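Local coordinates for protein inulin fructotransferase (Bacillus sp. snu-7, PDB 2INV) that catalyses the intramolecular fructosyl transfer by which inulin is broken down with release of a di-fructose anhydride, at residues P122-V127 with F143-V148; D40-I45 with S78-A83; W20-H25 with I34-N39; L95-P100 with P152-Y157. One frame throughout, in Å; residues are numbered along the deposited sequence.

Contact 1. Residues P122-V127 with F143-V148; sequences PQAFLV and FCLDGV
Ala124 meets Leu145 through its methyl group, with CB 4.1 Å from CD2 of the leucine. The chain turns a corner at Ala124 and Phe125, and the phenylalanine then carries most of the contact. Its CG stands anti to the carbonyl carbon (chi1 -67°), which directs the ring across the interior toward residues 143-148. One corner of the ring, CE1, is shared by two partners. Leu145 CD2 lies at the ring edge, near its plane, 4.1 Å from CE1, and the same methyl thus touches both Ala124 and Phe125. Phe143 arrives from the opposite direction, its CZ 4.1 Å from Phe125 CE1. The two rings form an offset edge-to-face pair, the edge of Phe143 turned to the face of Phe125, with centroids 5.9 Å apart and planes at 62°. These side chains fill the inside of a right-handed parallel beta-helix: residues 123-127 pair along the solenoid with strands 73-75 and 162-166, whereas the second segment belongs to strand 135-146 on another wall, so the apolar groups join two faces across the interior of the coil. Val115 touches both Ala124 and Leu145, and Ile164 packs on Leu145, extending the filling into neighbouring strands. Beyond Phe125 the strand runs on to Val127, whose side chain packs on Leu135, Ile138 and Phe140 of strand 135-146.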
loop_
_atom_site.group_PDB
_atom_site.type_symbol
_atom_site.label_atom_id
_atom_site.label_comp_id
_atom_site.label_asym_id
_atom_site.label_seq_id
_atom_site.Cartn_x
_atom_site.Cartn_y
_atom_site.Cartn_z
ATOM N N PRO A 122 -16.938 15.277 23.284
ATOM C CA PRO A 122 -15.841 15.660 22.390
ATOM C C PRO A 122 -15.870 15.094 20.973
ATOM O O PRO A 122 -15.817 15.829 19.983
ATOM C CB PRO A 122 -14.612 15.173 23.146
ATOM C CG PRO A 122 -14.976 15.455 24.552
ATOM C CD PRO A 122 -16.421 14.993 24.639
ATOM N N GLN A 123 -15.940 13.771 20.910
ATOM C CA GLN A 123 -15.906 13.014 19.670
ATOM C C GLN A 123 -17.086 13.169 18.716
ATOM O O GLN A 123 -18.246 13.047 19.114
ATOM C CB GLN A 123 -15.712 11.539 20.015
ATOM C CG GLN A 123 -14.709 11.318 21.146
ATOM C CD GLN A 123 -15.363 11.159 22.512
ATOM O OE1 GLN A 123 -16.391 11.776 22.807
ATOM N NE2 GLN A 123 -14.753 10.340 23.361
ATOM N N ALA A 124 -16.779 13.420 17.444
ATOM C CA ALA A 124 -17.813 13.561 16.425
ATOM C C ALA A 124 -18.452 12.189 16.325
ATOM O O ALA A 124 -19.675 12.051 16.296
ATOM C CB ALA A 124 -17.193 13.956 15.083
ATOM N N PHE A 125 -17.596 11.175 16.287
ATOM C CA PHE A 125 -18.039 9.797 16.218
ATOM C C PHE A 125 -17.412 8.995 17.344
ATOM O O PHE A 125 -16.187 8.961 17.499
ATOM C CB PHE A 125 -17.676 9.179 14.863
ATOM C CG PHE A 125 -18.415 9.793 13.711
ATOM C CD1 PHE A 125 -17.891 10.880 13.022
ATOM C CD2 PHE A 125 -19.672 9.314 13.349
ATOM C CE1 PHE A 125 -18.613 11.481 11.990
ATOM C CE2 PHE A 125 -20.393 9.906 12.329
ATOM C CZ PHE A 125 -19.859 10.997 11.645
ATOM N N LEU A 126 -18.265 8.359 18.137
ATOM C CA LEU A 126 -17.805 7.535 19.238
ATOM C C LEU A 126 -18.391 6.155 19.045
ATOM O O LEU A 126 -19.601 5.942 19.179
ATOM C CB LEU A 126 -18.244 8.118 20.576
ATOM C CG LEU A 126 -17.798 7.340 21.820
ATOM C CD1 LEU A 126 -16.282 7.170 21.832
ATOM C CD2 LEU A 126 -18.261 8.086 23.056
ATOM N N VAL A 127 -17.505 5.231 18.700
ATOM C CA VAL A 127 -17.867 3.853 18.445
ATOM C C VAL A 127 -17.691 3.044 19.718
ATOM O O VAL A 127 -16.582 2.928 20.245
ATOM C CB VAL A 127 -16.963 3.284 17.349
ATOM C CG1 VAL A 127 -17.433 1.909 16.935
ATOM C CG2 VAL A 127 -16.939 4.239 16.167
ATOM N N PHE A 143 -14.547 10.784 3.559
ATOM C CA PHE A 143 -15.207 12.023 3.960
ATOM C C PHE A 143 -14.271 12.877 4.813
ATOM O O PHE A 143 -13.170 12.448 5.156
ATOM C CB PHE A 143 -16.595 11.783 4.604
ATOM C CG PHE A 143 -16.574 11.232 5.993
ATOM C CD1 PHE A 143 -16.517 12.088 7.095
ATOM C CD2 PHE A 143 -16.716 9.863 6.211
ATOM C CE1 PHE A 143 -16.613 11.578 8.401
ATOM C CE2 PHE A 143 -16.809 9.354 7.501
ATOM C CZ PHE A 143 -16.761 10.212 8.591
ATOM N N CYS A 144 -14.698 14.094 5.129
ATOM C CA CYS A 144 -13.862 15.043 5.855
ATOM C C CYS A 144 -14.309 15.518 7.238
ATOM O O CYS A 144 -15.441 15.960 7.413
ATOM C CB CYS A 144 -13.646 16.255 4.946
ATOM S SG CYS A 144 -12.638 17.590 5.624
ATOM N N LEU A 145 -13.396 15.425 8.208
ATOM C CA LEU A 145 -13.642 15.864 9.581
ATOM C C LEU A 145 -12.752 17.065 9.867
ATOM O O LEU A 145 -11.522 16.947 9.932
ATOM C CB LEU A 145 -13.361 14.730 10.573
ATOM C CG LEU A 145 -14.453 13.659 10.668
ATOM C CD1 LEU A 145 -13.976 12.514 11.544
ATOM C CD2 LEU A 145 -15.723 14.280 11.236
ATOM N N ASP A 146 -13.392 18.216 10.060
ATOM C CA ASP A 146 -12.691 19.479 10.280
ATOM C C ASP A 146 -13.048 20.126 11.632
ATOM O O ASP A 146 -14.224 20.377 11.932
ATOM C CB ASP A 146 -13.027 20.377 9.073
ATOM C CG ASP A 146 -12.660 21.832 9.262
ATOM O OD1 ASP A 146 -11.806 22.152 10.104
ATOM O OD2 ASP A 146 -13.240 22.663 8.531
ATOM N N GLY A 147 -12.017 20.369 12.445
ATOM C CA GLY A 147 -12.200 20.965 13.763
ATOM C C GLY A 147 -12.388 22.465 13.738
ATOM O O GLY A 147 -12.517 23.111 14.784
ATOM N N VAL A 148 -12.381 23.016 12.530
ATOM C CA VAL A 148 -12.578 24.444 12.311
ATOM C C VAL A 148 -11.478 25.405 12.779
ATOM O O VAL A 148 -11.030 26.252 12.008
ATOM C CB VAL A 148 -13.925 24.890 12.925
ATOM C CG1 VAL A 148 -14.173 26.356 12.630
ATOM C CG2 VAL A 148 -15.044 24.032 12.364
#

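Contact 2. Residues D40-I45 with S78-A83; sequences DIIADI and SYLTIA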
loop_
_atom_site.group_PDB
_atom_site.type_symbol
_atom_site.label_atom_id
_atom_site.label_comp_id
_atom_site.label_asym_id
_atom_site.label_seq_id
_atom_site.Cartn_x
_atom_site.Cartn_y
_atom_site.Cartn_z
ATOM N N ASP A 40 -30.248 9.522 14.326
ATOM C CA ASP A 40 -31.604 9.066 14.034
ATOM C C ASP A 40 -31.558 7.938 13.013
ATOM O O ASP A 40 -32.402 7.042 13.049
ATOM C CB ASP A 40 -32.493 10.198 13.508
ATOM C CG ASP A 40 -33.970 9.817 13.486
ATOM O OD1 ASP A 40 -34.543 9.569 14.568
ATOM O OD2 ASP A 40 -34.560 9.764 12.388
ATOM N N ILE A 41 -30.585 7.971 12.101
ATOM C CA ILE A 41 -30.485 6.893 11.123
ATOM C C ILE A 41 -30.095 5.602 11.834
ATOM O O ILE A 41 -30.702 4.565 11.613
ATOM C CB ILE A 41 -29.447 7.192 10.016
ATOM C CG1 ILE A 41 -29.988 8.266 9.067
ATOM C CG2 ILE A 41 -29.150 5.920 9.237
ATOM C CD1 ILE A 41 -28.943 8.856 8.145
ATOM N N ILE A 42 -29.083 5.669 12.693
ATOM C CA ILE A 42 -28.652 4.481 13.425
ATOM C C ILE A 42 -29.819 3.957 14.251
ATOM O O ILE A 42 -29.958 2.747 14.443
ATOM C CB ILE A 42 -27.473 4.774 14.379
ATOM C CG1 ILE A 42 -26.236 5.160 13.571
ATOM C CG2 ILE A 42 -27.169 3.532 15.225
ATOM C CD1 ILE A 42 -25.070 5.641 14.414
ATOM N N ALA A 43 -30.660 4.867 14.735
ATOM C CA ALA A 43 -31.814 4.476 15.525
ATOM C C ALA A 43 -32.791 3.709 14.638
ATOM O O ALA A 43 -33.466 2.799 15.104
ATOM C CB ALA A 43 -32.486 5.708 16.125
ATOM N N ASP A 44 -32.859 4.066 13.359
ATOM C CA ASP A 44 -33.764 3.377 12.444
ATOM C C ASP A 44 -33.211 2.007 12.075
ATOM O O ASP A 44 -33.971 1.072 11.826
ATOM C CB ASP A 44 -33.981 4.179 11.160
ATOM C CG ASP A 44 -34.956 3.494 10.209
ATOM O OD1 ASP A 44 -36.172 3.463 10.510
ATOM O OD2 ASP A 44 -34.503 2.973 9.168
ATOM N N ILE A 45 -31.888 1.895 12.035
ATOM C CA ILE A 45 -31.237 0.636 11.702
ATOM C C ILE A 45 -31.526 -0.356 12.820
ATOM O O ILE A 45 -31.897 -1.505 12.564
ATOM C CB ILE A 45 -29.713 0.818 11.572
ATOM C CG1 ILE A 45 -29.408 1.747 10.394
ATOM C CG2 ILE A 45 -29.033 -0.537 11.375
ATOM C CD1 ILE A 45 -27.936 2.091 10.246
ATOM N N SER A 78 -22.550 -3.083 14.304
ATOM C CA SER A 78 -21.482 -3.693 13.567
ATOM C C SER A 78 -21.721 -3.583 12.084
ATOM O O SER A 78 -22.864 -3.574 11.617
ATOM C CB SER A 78 -21.346 -5.161 13.954
ATOM O OG SER A 78 -20.591 -5.302 15.151
ATOM N N TYR A 79 -20.616 -3.503 11.354
ATOM C CA TYR A 79 -20.648 -3.420 9.902
ATOM C C TYR A 79 -21.325 -2.131 9.400
ATOM O O TYR A 79 -21.990 -2.130 8.365
ATOM C CB TYR A 79 -21.360 -4.660 9.326
ATOM C CG TYR A 79 -21.171 -5.957 10.119
ATOM C CD1 TYR A 79 -19.917 -6.573 10.239
ATOM C CD2 TYR A 79 -22.267 -6.593 10.715
ATOM C CE1 TYR A 79 -19.775 -7.797 10.930
ATOM C CE2 TYR A 79 -22.127 -7.805 11.399
ATOM C CZ TYR A 79 -20.883 -8.399 11.503
ATOM O OH TYR A 79 -20.766 -9.598 12.179
ATOM N N LEU A 80 -21.158 -1.032 10.134
ATOM C CA LEU A 80 -21.737 0.255 9.733
ATOM C C LEU A 80 -20.700 0.946 8.859
ATOM O O LEU A 80 -19.521 1.019 9.218
ATOM C CB LEU A 80 -22.033 1.142 10.952
ATOM C CG LEU A 80 -23.207 2.123 10.878
ATOM C CD1 LEU A 80 -22.781 3.443 11.510
ATOM C CD2 LEU A 80 -23.645 2.341 9.445
ATOM N N THR A 81 -21.142 1.424 7.702
ATOM C CA THR A 81 -20.268 2.116 6.776
ATOM C C THR A 81 -20.729 3.551 6.597
ATOM O O THR A 81 -21.865 3.793 6.190
ATOM C CB THR A 81 -20.271 1.462 5.371
ATOM O OG1 THR A 81 -19.556 0.219 5.400
ATOM C CG2 THR A 81 -19.618 2.408 4.348
ATOM N N ILE A 82 -19.852 4.497 6.904
ATOM C CA ILE A 82 -20.178 5.896 6.721
ATOM C C ILE A 82 -19.168 6.345 5.682
ATOM O O ILE A 82 -17.965 6.383 5.940
ATOM C CB ILE A 82 -20.020 6.690 8.025
ATOM C CG1 ILE A 82 -21.047 6.201 9.049
ATOM C CG2 ILE A 82 -20.220 8.184 7.761
ATOM C CD1 ILE A 82 -20.904 6.791 10.423
ATOM N N ALA A 83 -19.665 6.646 4.492
ATOM C CA ALA A 83 -18.808 7.043 3.390
ATOM C C ALA A 83 -19.220 8.328 2.691
ATOM O O ALA A 83 -20.401 8.691 2.665
ATOM C CB ALA A 83 -18.742 5.910 2.383
#
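Leu80 points its side chain at helix 30-48 and divides its two methyl groups between Ile42 and Ile45, which lie one helical turn apart. CD1 of the leucine approaches Ile42 CD1 at 4.3 Å, while CD2 approaches Ile45 CD1 at 4.4 Å. The two isoleucines come to it differently. Ile45 leaves the helix in the direction of the strand, whereas Ile42 starts out across that direction and only its extended CG1-CD1 arm (chi2 173°) brings a methyl back to the leucine. All the touching atoms are terminal methyls, so the contact is light and wholly apolar. It lies at the N-terminal end of the parallel beta-helix, where helix 30-48 rests on the first coils much as a capping helix does in related solenoids: Ile42 also packs on Val73 and Val75, Ile41 on Ile60, and Ile45 on Ala58. Val75 in turn touches Leu80, filling in beside Ile42. On the strand side, Thr81 OG1 is hydrogen-bonded to the Phe85 carbonyl oxygen of a second subunit, and Tyr79 packs on Phe90 of that subunit.

Contact 3. Residues W20-H25 with I34-N39; sequences WRIKAH and IGAVIN
The loop carrying Ile22 passes beside the helical turn at Val37, where the CA atoms of these two residues come within 6.7 Å, and no hydrogen bond joins the two backbones. Ile22 makes the deeper approach. Its CG1 lies anti to its own carbonyl carbon (chi1 -61°) and its arm is extended, which carries CD1 down onto the helix: it rests 3.7 Å from Val37 CA and at the same distance from Ala36 O. From there it also reaches the side chains on each residue, with Ala36 CB and Val37 CG2 both 4.1 Å from CD1. The other methyl of the valine serves Trp20. Val37 CG1 meets the indole at CD1, 4.1 Å away, in an oblique approach, the two side chains sliding past each other in opposite directions. The polar corner of the indole is occupied further along the same helix, NE1 donating to Asp40 OD2, and its rings meet Tyr15 edge-to-face. While Val37 and Ala36 take the loop, Ile34 and Ile38 point away from it and pack on Val17, with Ile38 also reaching Val73. The contact lays the loop over one turn of the helix that, as in related proteins, probably caps the N-terminal end of the right-handed parallel beta-helix.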
loop_
_atom_site.group_PDB
_atom_site.type_symbol
_atom_site.label_atom_id
_atom_site.label_comp_id
_atom_site.label_asym_id
_atom_site.label_seq_id
_atom_site.Cartn_x
_atom_site.Cartn_y
_atom_site.Cartn_z
ATOM N N TRP A 20 -32.819 12.217 4.465
ATOM C CA TRP A 20 -33.449 11.658 5.638
ATOM C C TRP A 20 -33.941 12.639 6.700
ATOM O O TRP A 20 -33.144 13.290 7.382
ATOM C CB TRP A 20 -32.482 10.636 6.226
ATOM C CG TRP A 20 -32.937 10.066 7.488
ATOM C CD1 TRP A 20 -32.764 10.594 8.726
ATOM C CD2 TRP A 20 -33.672 8.858 7.657
ATOM N NE1 TRP A 20 -33.348 9.790 9.667
ATOM C CE2 TRP A 20 -33.916 8.715 9.038
ATOM C CE3 TRP A 20 -34.157 7.884 6.773
ATOM C CZ2 TRP A 20 -34.615 7.630 9.566
ATOM C CZ3 TRP A 20 -34.857 6.802 7.294
ATOM C CH2 TRP A 20 -35.080 6.685 8.682
ATOM N N ARG A 21 -35.261 12.717 6.855
ATOM C CA ARG A 21 -35.852 13.630 7.829
ATOM C C ARG A 21 -36.027 12.987 9.197
ATOM O O ARG A 21 -36.335 11.790 9.308
ATOM C CB ARG A 21 -37.211 14.135 7.336
ATOM C CG ARG A 21 -38.303 13.077 7.212
ATOM C CD ARG A 21 -39.649 13.700 6.862
ATOM N NE ARG A 21 -40.690 12.689 6.696
ATOM C CZ ARG A 21 -41.945 12.963 6.351
ATOM N NH1 ARG A 21 -42.324 14.222 6.130
ATOM N NH2 ARG A 21 -42.830 11.980 6.221
ATOM N N ILE A 22 -35.816 13.789 10.235
ATOM C CA ILE A 22 -35.979 13.325 11.601
ATOM C C ILE A 22 -37.419 13.683 11.933
ATOM O O ILE A 22 -37.772 14.851 12.105
ATOM C CB ILE A 22 -34.992 14.032 12.529
ATOM C CG1 ILE A 22 -33.573 13.708 12.062
ATOM C CG2 ILE A 22 -35.199 13.581 13.969
ATOM C CD1 ILE A 22 -32.480 14.469 12.766
ATOM N N LYS A 23 -38.244 12.647 11.983
ATOM C CA LYS A 23 -39.666 12.771 12.221
ATOM C C LYS A 23 -40.087 13.757 13.311
ATOM O O LYS A 23 -40.938 14.617 13.071
ATOM C CB LYS A 23 -40.250 11.396 12.512
ATOM C CG LYS A 23 -40.531 10.603 11.252
ATOM C CD LYS A 23 -41.039 9.214 11.576
ATOM C CE LYS A 23 -41.440 8.451 10.334
ATOM N NZ LYS A 23 -42.771 8.865 9.823
ATOM N N ALA A 24 -39.499 13.658 14.501
ATOM C CA ALA A 24 -39.874 14.571 15.579
ATOM C C ALA A 24 -39.254 15.947 15.383
ATOM O O ALA A 24 -39.788 16.945 15.878
ATOM C CB ALA A 24 -39.465 13.998 16.932
ATOM N N HIS A 25 -38.140 16.007 14.653
ATOM C CA HIS A 25 -37.481 17.289 14.398
ATOM C C HIS A 25 -37.133 17.517 12.923
ATOM O O HIS A 25 -35.974 17.390 12.513
ATOM C CB HIS A 25 -36.228 17.419 15.260
ATOM C CG HIS A 25 -36.480 17.157 16.708
ATOM N ND1 HIS A 25 -36.822 15.909 17.181
ATOM C CD2 HIS A 25 -36.496 17.984 17.781
ATOM C CE1 HIS A 25 -37.040 15.976 18.479
ATOM N NE2 HIS A 25 -36.850 17.224 18.870
ATOM N N ILE A 34 -25.648 17.306 11.396
ATOM C CA ILE A 34 -25.544 15.995 10.777
ATOM C C ILE A 34 -25.396 14.939 11.862
ATOM O O ILE A 34 -25.667 13.768 11.647
ATOM C CB ILE A 34 -24.341 15.918 9.801
ATOM C CG1 ILE A 34 -24.399 14.606 9.009
ATOM C CG2 ILE A 34 -23.037 16.029 10.570
ATOM C CD1 ILE A 34 -23.504 14.583 7.792
ATOM N N GLY A 35 -24.968 15.374 13.040
ATOM C CA GLY A 35 -24.808 14.459 14.155
ATOM C C GLY A 35 -26.171 13.922 14.548
ATOM O O GLY A 35 -26.353 12.716 14.712
ATOM N N ALA A 36 -27.138 14.827 14.677
ATOM C CA ALA A 36 -28.497 14.454 15.035
ATOM C C ALA A 36 -29.088 13.524 13.987
ATOM O O ALA A 36 -29.766 12.545 14.321
ATOM C CB ALA A 36 -29.363 15.706 15.177
ATOM N N VAL A 37 -28.826 13.842 12.721
ATOM C CA VAL A 37 -29.315 13.065 11.591
ATOM C C VAL A 37 -28.807 11.636 11.607
ATOM O O VAL A 37 -29.586 10.691 11.479
ATOM C CB VAL A 37 -28.895 13.719 10.257
ATOM C CG1 VAL A 37 -29.419 12.917 9.087
ATOM C CG2 VAL A 37 -29.414 15.149 10.205
ATOM N N ILE A 38 -27.497 11.472 11.759
ATOM C CA ILE A 38 -26.918 10.139 11.771
ATOM C C ILE A 38 -27.407 9.343 12.977
ATOM O O ILE A 38 -27.691 8.152 12.859
ATOM C CB ILE A 38 -25.380 10.195 11.756
ATOM C CG1 ILE A 38 -24.921 10.949 10.507
ATOM C CG2 ILE A 38 -24.804 8.789 11.758
ATOM C CD1 ILE A 38 -23.423 11.138 10.406
ATOM N N ASN A 39 -27.521 9.983 14.137
ATOM C CA ASN A 39 -28.010 9.248 15.295
ATOM C C ASN A 39 -29.429 8.738 15.030
ATOM O O ASN A 39 -29.772 7.629 15.440
ATOM C CB ASN A 39 -27.977 10.110 16.560
ATOM C CG ASN A 39 -26.591 10.166 17.193
ATOM O OD1 ASN A 39 -25.857 9.177 17.195
ATOM N ND2 ASN A 39 -26.234 11.325 17.745
#

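Contact 4. Residues L95-P100 with P152-Y157; sequences LDNSNP and PGKNSY
Lys154 reaches across to Asp96 with a chain that bends at its root and is straight thereafter. From CB the first torsion places CG between the backbone N and carbonyl carbon (chi1 69°), and the extended methylenes run across the end of helix 92-96 toward the Asp96 carbonyl. CD lies 3.3 Å and CE 3.2 Å from Asp96 O, and NZ ends in a hydrogen bond of 2.9 Å to that oxygen, approached almost head-on at a C=O...N angle of 172°. The carboxylate is not the target, NZ standing 6.1 Å from Asp96 OD1. Instead, Asp96 OD2 is bound by Tyr182 OH and by a water that donates to it and to Lys154 O, each at 2.9 Å. Beside the lysine, Asn97 and Asn155 present their amides to each other from opposite directions, planes 24° apart, in a reciprocal pair: Asn155 ND2 donates to a lone pair of Asn97 OD1 at 3.0 Å, and Asn97 ND2 returns the bond to Asn155 OD1 at 2.9 Å. Asn97 ND2 also donates to the carbonyl of Ser93, a residue of the glycan pocket, and its side chain lies about 6 Å from a bound fructose. The two bonds couple the flips of the amides, the further bond from Asn97 ND2 to Ser93 O decides which way round the pair sits, and the lysine charge is probably offset in part by the carbonyl dipole it faces.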
loop_
_atom_site.group_PDB
_atom_site.type_symbol
_atom_site.label_atom_id
_atom_site.label_comp_id
_atom_site.label_asym_id
_atom_site.label_seq_id
_atom_site.Cartn_x
_atom_site.Cartn_y
_atom_site.Cartn_z
ATOM N N LEU A 95 -3.978 29.143 5.955
ATOM C CA LEU A 95 -4.990 30.199 5.910
ATOM C C LEU A 95 -4.861 31.101 7.138
ATOM O O LEU A 95 -4.862 32.326 7.018
ATOM C CB LEU A 95 -6.409 29.604 5.862
ATOM C CG LEU A 95 -7.545 30.616 6.072
ATOM C CD1 LEU A 95 -7.694 31.495 4.844
ATOM C CD2 LEU A 95 -8.847 29.875 6.344
ATOM N N ASP A 96 -4.763 30.477 8.312
ATOM C CA ASP A 96 -4.642 31.183 9.592
ATOM C C ASP A 96 -3.390 32.027 9.752
ATOM O O ASP A 96 -3.322 32.894 10.622
ATOM C CB ASP A 96 -4.667 30.201 10.766
ATOM C CG ASP A 96 -6.062 29.843 11.204
ATOM O OD1 ASP A 96 -6.975 30.685 11.060
ATOM O OD2 ASP A 96 -6.252 28.723 11.726
ATOM N N ASN A 97 -2.390 31.753 8.933
ATOM C CA ASN A 97 -1.140 32.480 9.018
ATOM C C ASN A 97 -0.873 33.294 7.759
ATOM O O ASN A 97 0.242 33.784 7.540
ATOM C CB ASN A 97 0.003 31.496 9.300
ATOM C CG ASN A 97 -0.050 30.936 10.722
ATOM O OD1 ASN A 97 0.186 31.658 11.695
ATOM N ND2 ASN A 97 -0.372 29.650 10.847
ATOM N N SER A 98 -1.916 33.458 6.948
ATOM C CA SER A 98 -1.836 34.224 5.702
ATOM C C SER A 98 -2.922 35.294 5.652
ATOM O O SER A 98 -3.753 35.407 6.558
ATOM C CB SER A 98 -2.018 33.304 4.494
ATOM O OG SER A 98 -0.995 32.334 4.423
ATOM N N ASN A 99 -2.886 36.091 4.587
ATOM C CA ASN A 99 -3.859 37.151 4.355
ATOM C C ASN A 99 -4.902 36.647 3.356
ATOM O O ASN A 99 -4.648 36.590 2.156
ATOM C CB ASN A 99 -3.174 38.405 3.793
ATOM C CG ASN A 99 -4.132 39.580 3.635
ATOM O OD1 ASN A 99 -5.338 39.403 3.416
ATOM N ND2 ASN A 99 -3.595 40.791 3.740
ATOM N N PRO A 100 -6.073 36.232 3.858
ATOM C CA PRO A 100 -7.214 35.717 3.091
ATOM C C PRO A 100 -7.820 36.568 1.967
ATOM O O PRO A 100 -8.663 36.070 1.212
ATOM C CB PRO A 100 -8.238 35.429 4.180
ATOM C CG PRO A 100 -7.391 34.874 5.251
ATOM C CD PRO A 100 -6.171 35.792 5.265
ATOM N N PRO A 152 -7.117 28.742 22.675
ATOM C CA PRO A 152 -6.975 30.211 22.552
ATOM C C PRO A 152 -6.088 30.711 21.402
ATOM O O PRO A 152 -6.451 31.659 20.697
ATOM C CB PRO A 152 -6.357 30.603 23.882
ATOM C CG PRO A 152 -7.084 29.757 24.806
ATOM C CD PRO A 152 -7.072 28.383 24.109
ATOM N N GLY A 153 -4.930 30.074 21.221
ATOM C CA GLY A 153 -4.036 30.474 20.148
ATOM C C GLY A 153 -4.469 29.839 18.848
ATOM O O GLY A 153 -4.852 28.664 18.823
ATOM N N LYS A 154 -4.403 30.602 17.762
ATOM C CA LYS A 154 -4.798 30.069 16.467
ATOM C C LYS A 154 -3.862 28.947 16.022
ATOM O O LYS A 154 -4.233 28.097 15.214
ATOM C CB LYS A 154 -4.859 31.188 15.416
ATOM C CG LYS A 154 -3.518 31.796 15.010
ATOM C CD LYS A 154 -3.747 32.869 13.926
ATOM C CE LYS A 154 -2.478 33.648 13.622
ATOM N NZ LYS A 154 -2.754 34.823 12.723
ATOM N N ASN A 155 -2.656 28.936 16.580
ATOM C CA ASN A 155 -1.663 27.912 16.260
ATOM C C ASN A 155 -1.381 27.006 17.453
ATOM O O ASN A 155 -0.279 26.471 17.584
ATOM C CB ASN A 155 -0.344 28.555 15.811
ATOM C CG ASN A 155 -0.475 29.325 14.515
ATOM O OD1 ASN A 155 -1.138 28.882 13.580
ATOM N ND2 ASN A 155 0.181 30.477 14.444
ATOM N N SER A 156 -2.389 26.813 18.297
ATOM C CA SER A 156 -2.248 26.003 19.499
ATOM C C SER A 156 -2.383 24.490 19.322
ATOM O O SER A 156 -1.851 23.730 20.129
ATOM C CB SER A 156 -3.277 26.449 20.536
ATOM O OG SER A 156 -4.571 25.958 20.196
ATOM N N TYR A 157 -3.086 24.055 18.279
ATOM C CA TYR A 157 -3.317 22.629 18.050
ATOM C C TYR A 157 -4.138 22.095 19.205
ATOM O O TYR A 157 -4.029 20.924 19.564
ATOM C CB TYR A 157 -2.020 21.834 18.012
ATOM C CG TYR A 157 -1.283 21.863 16.699
ATOM C CD1 TYR A 157 -1.571 20.953 15.682
ATOM C CD2 TYR A 157 -0.281 22.789 16.487
ATOM C CE1 TYR A 157 -0.870 20.972 14.483
ATOM C CE2 TYR A 157 0.433 22.823 15.310
ATOM C CZ TYR A 157 0.138 21.915 14.308
ATOM O OH TYR A 157 0.856 21.954 13.142
HETATM O O HOH W 1 -7.081 28.277 14.473
#

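From the N terminus, contact 3 closes first, a short loop folding residues 20-25 onto helix 30-48. Contact 2 follows in series, opening on the same helix and closing on strand 80-84, the two sharing helix 30-48. Contact 4 then opens at residues 95-100 and closes only at 152-157; contact 1 (122-127 with 143-148) is nested inside this loop, and no two contacts cross. Phe125 of contact 1 touches Ile82 of contact 2 and Ile38 of contact 3, so helix 30-48, the first coils and the interior of the beta-helix pack continuously. Contact 4 stands apart, joining the end of helix 92-96 to the loop before strand 162-166, at the surface near bound fructose, its centre about 20 Å from that of contact 1.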